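Local coordinates for protein RE68959p (Drosophila melanogaster, PDB 6XWU) that is the fly centromere protein CENP-C, whose C-terminal cupin-type domain, crystallised here, is probably recognised by the CENP-A chaperone CAL1 in centromere maintenance, at residues 1344-1349 and 1391-1396. Residues are numbered along the deposited sequence; the frame is centred on the assembly and turned at random.
Sequences RSMKQA and GTRYSI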
loop_
_atom_site.group_PDB
_atom_site.type_symbol
_atom_site.label_atom_id
_atom_site.label_comp_id
_atom_site.label_asym_id
_atom_site.label_seq_id
_atom_site.Cartn_x
_atom_site.Cartn_y
_atom_site.Cartn_z
ATOM N N ARG A 1344 -14.227 13.910 3.695
ATOM C CA ARG A 1344 -13.020 14.722 3.817
ATOM C C ARG A 1344 -13.146 15.918 2.884
ATOM O O ARG A 1344 -13.367 15.746 1.680
ATOM C CB ARG A 1344 -11.764 13.914 3.473
ATOM C CG ARG A 1344 -10.439 14.691 3.690
ATOM C CD ARG A 1344 -9.261 13.738 3.522
ATOM N NE ARG A 1344 -7.933 14.281 3.841
ATOM C CZ ARG A 1344 -7.040 14.683 2.938
ATOM N NH1 ARG A 1344 -7.331 14.682 1.645
ATOM N NH2 ARG A 1344 -5.848 15.112 3.326
ATOM N N SER A 1345 -12.991 17.122 3.437
ATOM C CA SER A 1345 -13.202 18.336 2.668
ATOM C C SER A 1345 -12.183 18.444 1.540
ATOM O O SER A 1345 -11.188 17.719 1.481
ATOM C CB SER A 1345 -13.125 19.569 3.571
ATOM O OG SER A 1345 -14.170 19.554 4.529
ATOM N N MET A 1346 -12.452 19.367 0.624
ATOM C CA MET A 1346 -11.609 19.504 -0.551
ATOM C C MET A 1346 -10.196 19.910 -0.155
ATOM O O MET A 1346 -9.997 20.800 0.679
ATOM C CB MET A 1346 -12.196 20.546 -1.506
ATOM C CG MET A 1346 -11.454 20.630 -2.824
ATOM S SD MET A 1346 -10.144 21.876 -2.793
ATOM C CE MET A 1346 -11.064 23.323 -3.329
ATOM N N LYS A 1347 -9.220 19.264 -0.781
ATOM C CA LYS A 1347 -7.811 19.588 -0.627
ATOM C C LYS A 1347 -7.202 19.694 -2.017
ATOM O O LYS A 1347 -7.808 19.274 -3.007
ATOM C CB LYS A 1347 -7.075 18.520 0.207
ATOM C CG LYS A 1347 -7.635 18.318 1.622
ATOM C CD LYS A 1347 -7.288 19.478 2.541
ATOM C CE LYS A 1347 -8.096 19.418 3.848
ATOM N NZ LYS A 1347 -7.978 20.656 4.685
ATOM N N GLN A 1348 -6.000 20.257 -2.098
ATOM C CA GLN A 1348 -5.305 20.369 -3.378
ATOM C C GLN A 1348 -3.901 19.798 -3.250
ATOM O O GLN A 1348 -3.164 20.153 -2.324
ATOM C CB GLN A 1348 -5.245 21.822 -3.859
ATOM C CG GLN A 1348 -4.600 22.015 -5.251
ATOM C CD GLN A 1348 -4.742 23.442 -5.778
ATOM O OE1 GLN A 1348 -4.999 24.372 -5.021
ATOM N NE2 GLN A 1348 -4.585 23.611 -7.086
ATOM N N ALA A 1349 -3.525 18.934 -4.193
ATOM C CA ALA A 1349 -2.153 18.437 -4.265
ATOM C C ALA A 1349 -1.248 19.567 -4.746
ATOM O O ALA A 1349 -0.792 19.582 -5.894
ATOM C CB ALA A 1349 -2.058 17.207 -5.176
ATOM N N GLY A 1391 -1.515 19.925 -8.417
ATOM C CA GLY A 1391 -2.503 20.920 -8.772
ATOM C C GLY A 1391 -3.945 20.448 -8.749
ATOM O O GLY A 1391 -4.854 21.293 -8.762
ATOM N N THR A 1392 -4.195 19.140 -8.716
ATOM C CA THR A 1392 -5.575 18.660 -8.731
ATOM C C THR A 1392 -6.237 18.909 -7.383
ATOM O O THR A 1392 -5.639 18.660 -6.333
ATOM C CB THR A 1392 -5.605 17.183 -9.110
ATOM O OG1 THR A 1392 -5.215 17.062 -10.485
ATOM C CG2 THR A 1392 -7.010 16.540 -8.904
ATOM N N ARG A 1393 -7.471 19.429 -7.412
ATOM C CA ARG A 1393 -8.295 19.549 -6.210
ATOM C C ARG A 1393 -9.154 18.301 -6.074
ATOM O O ARG A 1393 -9.682 17.790 -7.065
ATOM C CB ARG A 1393 -9.182 20.799 -6.270
ATOM C CG ARG A 1393 -8.416 22.113 -6.268
ATOM C CD ARG A 1393 -9.313 23.246 -6.797
ATOM N NE ARG A 1393 -8.630 24.129 -7.741
ATOM C CZ ARG A 1393 -8.292 23.792 -8.983
ATOM N NH1 ARG A 1393 -8.567 22.580 -9.449
ATOM N NH2 ARG A 1393 -7.674 24.670 -9.766
ATOM N N TYR A 1394 -9.274 17.782 -4.853
ATOM C CA TYR A 1394 -9.967 16.508 -4.706
ATOM C C TYR A 1394 -10.690 16.436 -3.369
ATOM O O TYR A 1394 -10.210 16.967 -2.362
ATOM C CB TYR A 1394 -8.984 15.339 -4.852
ATOM C CG TYR A 1394 -8.002 15.208 -3.700
ATOM C CD1 TYR A 1394 -6.906 16.057 -3.595
ATOM C CD2 TYR A 1394 -8.161 14.219 -2.728
ATOM C CE1 TYR A 1394 -6.008 15.945 -2.551
ATOM C CE2 TYR A 1394 -7.266 14.099 -1.673
ATOM C CZ TYR A 1394 -6.192 14.973 -1.591
ATOM O OH TYR A 1394 -5.296 14.870 -0.554
ATOM N N SER A 1395 -11.842 15.760 -3.375
ATOM C CA SER A 1395 -12.645 15.501 -2.188
ATOM C C SER A 1395 -12.883 13.999 -2.088
ATOM O O SER A 1395 -12.933 13.306 -3.107
ATOM C CB SER A 1395 -13.996 16.241 -2.250
ATOM O OG SER A 1395 -13.833 17.632 -2.036
ATOM N N ILE A 1396 -13.045 13.495 -0.863
ATOM C CA ILE A 1396 -13.231 12.064 -0.629
ATOM C C ILE A 1396 -14.414 11.861 0.301
ATOM O O ILE A 1396 -14.540 12.553 1.319
ATOM C CB ILE A 1396 -11.980 11.413 -0.005
ATOM C CG1 ILE A 1396 -10.730 11.663 -0.854
ATOM C CG2 ILE A 1396 -12.221 9.922 0.206
ATOM C CD1 ILE A 1396 -9.454 11.318 -0.120
HETATM O O HOH W 1 -9.962 15.508 0.277
#
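Arg1344 reaches along the strand to the phenol of Tyr1394, two residues short of its own backbone partner Ile1396. Its CB lies 3.8 Å from Ile1396 O, and with CG anti to the backbone N (chi1 -175°) the chain is extended as far as NE. NE turns to Tyr1322 OH on the neighbouring sheet, while NH1 gives a hydrogen bond of 3.0 Å to Tyr1394 OH, which sits close to the guanidinium plane. One face of that guanidinium is lined by Lys1347 CG, offset toward the rim. NH1 also gives a weak hydrogen bond to a water that donates to Ser1345 O and Tyr1394 O. The water sits at a beta bulge: Arg1344 pairs with Ile1396 and Lys1347 with Tyr1394, so three steps along 1344-1347 face two along 1394-1396, Ser1345 and Met1346 together lying opposite Ser1395.

These are antiparallel strands of the smaller sheet of a cupin-type beta sandwich, 1344-1348 forming an outer strand and 1393-1396 hydrogen-bonded on to strand 1362-1368. Tyr1394 faces the interior, where its ring meets Lys1347 CB through CE1 (3.9 Å) and packs on Leu1354 and Ile1388.

Beyond the bulge, Lys1347 N and O both bond to the backbone of Tyr1394. On the face away from Tyr1394, Met1346 SD rests 3.8 Å from Arg1393 CB, and Gln1348 runs beside the same arginine, its NE2 over one guanidinium face. NE2 also donates to Gly1391 O (2.9 Å), arriving above the carbonyl plane. Past the strand ends the ladder goes on, Ala1349 N bonding to Thr1392 O and Gly1391 N to Ala1349 O.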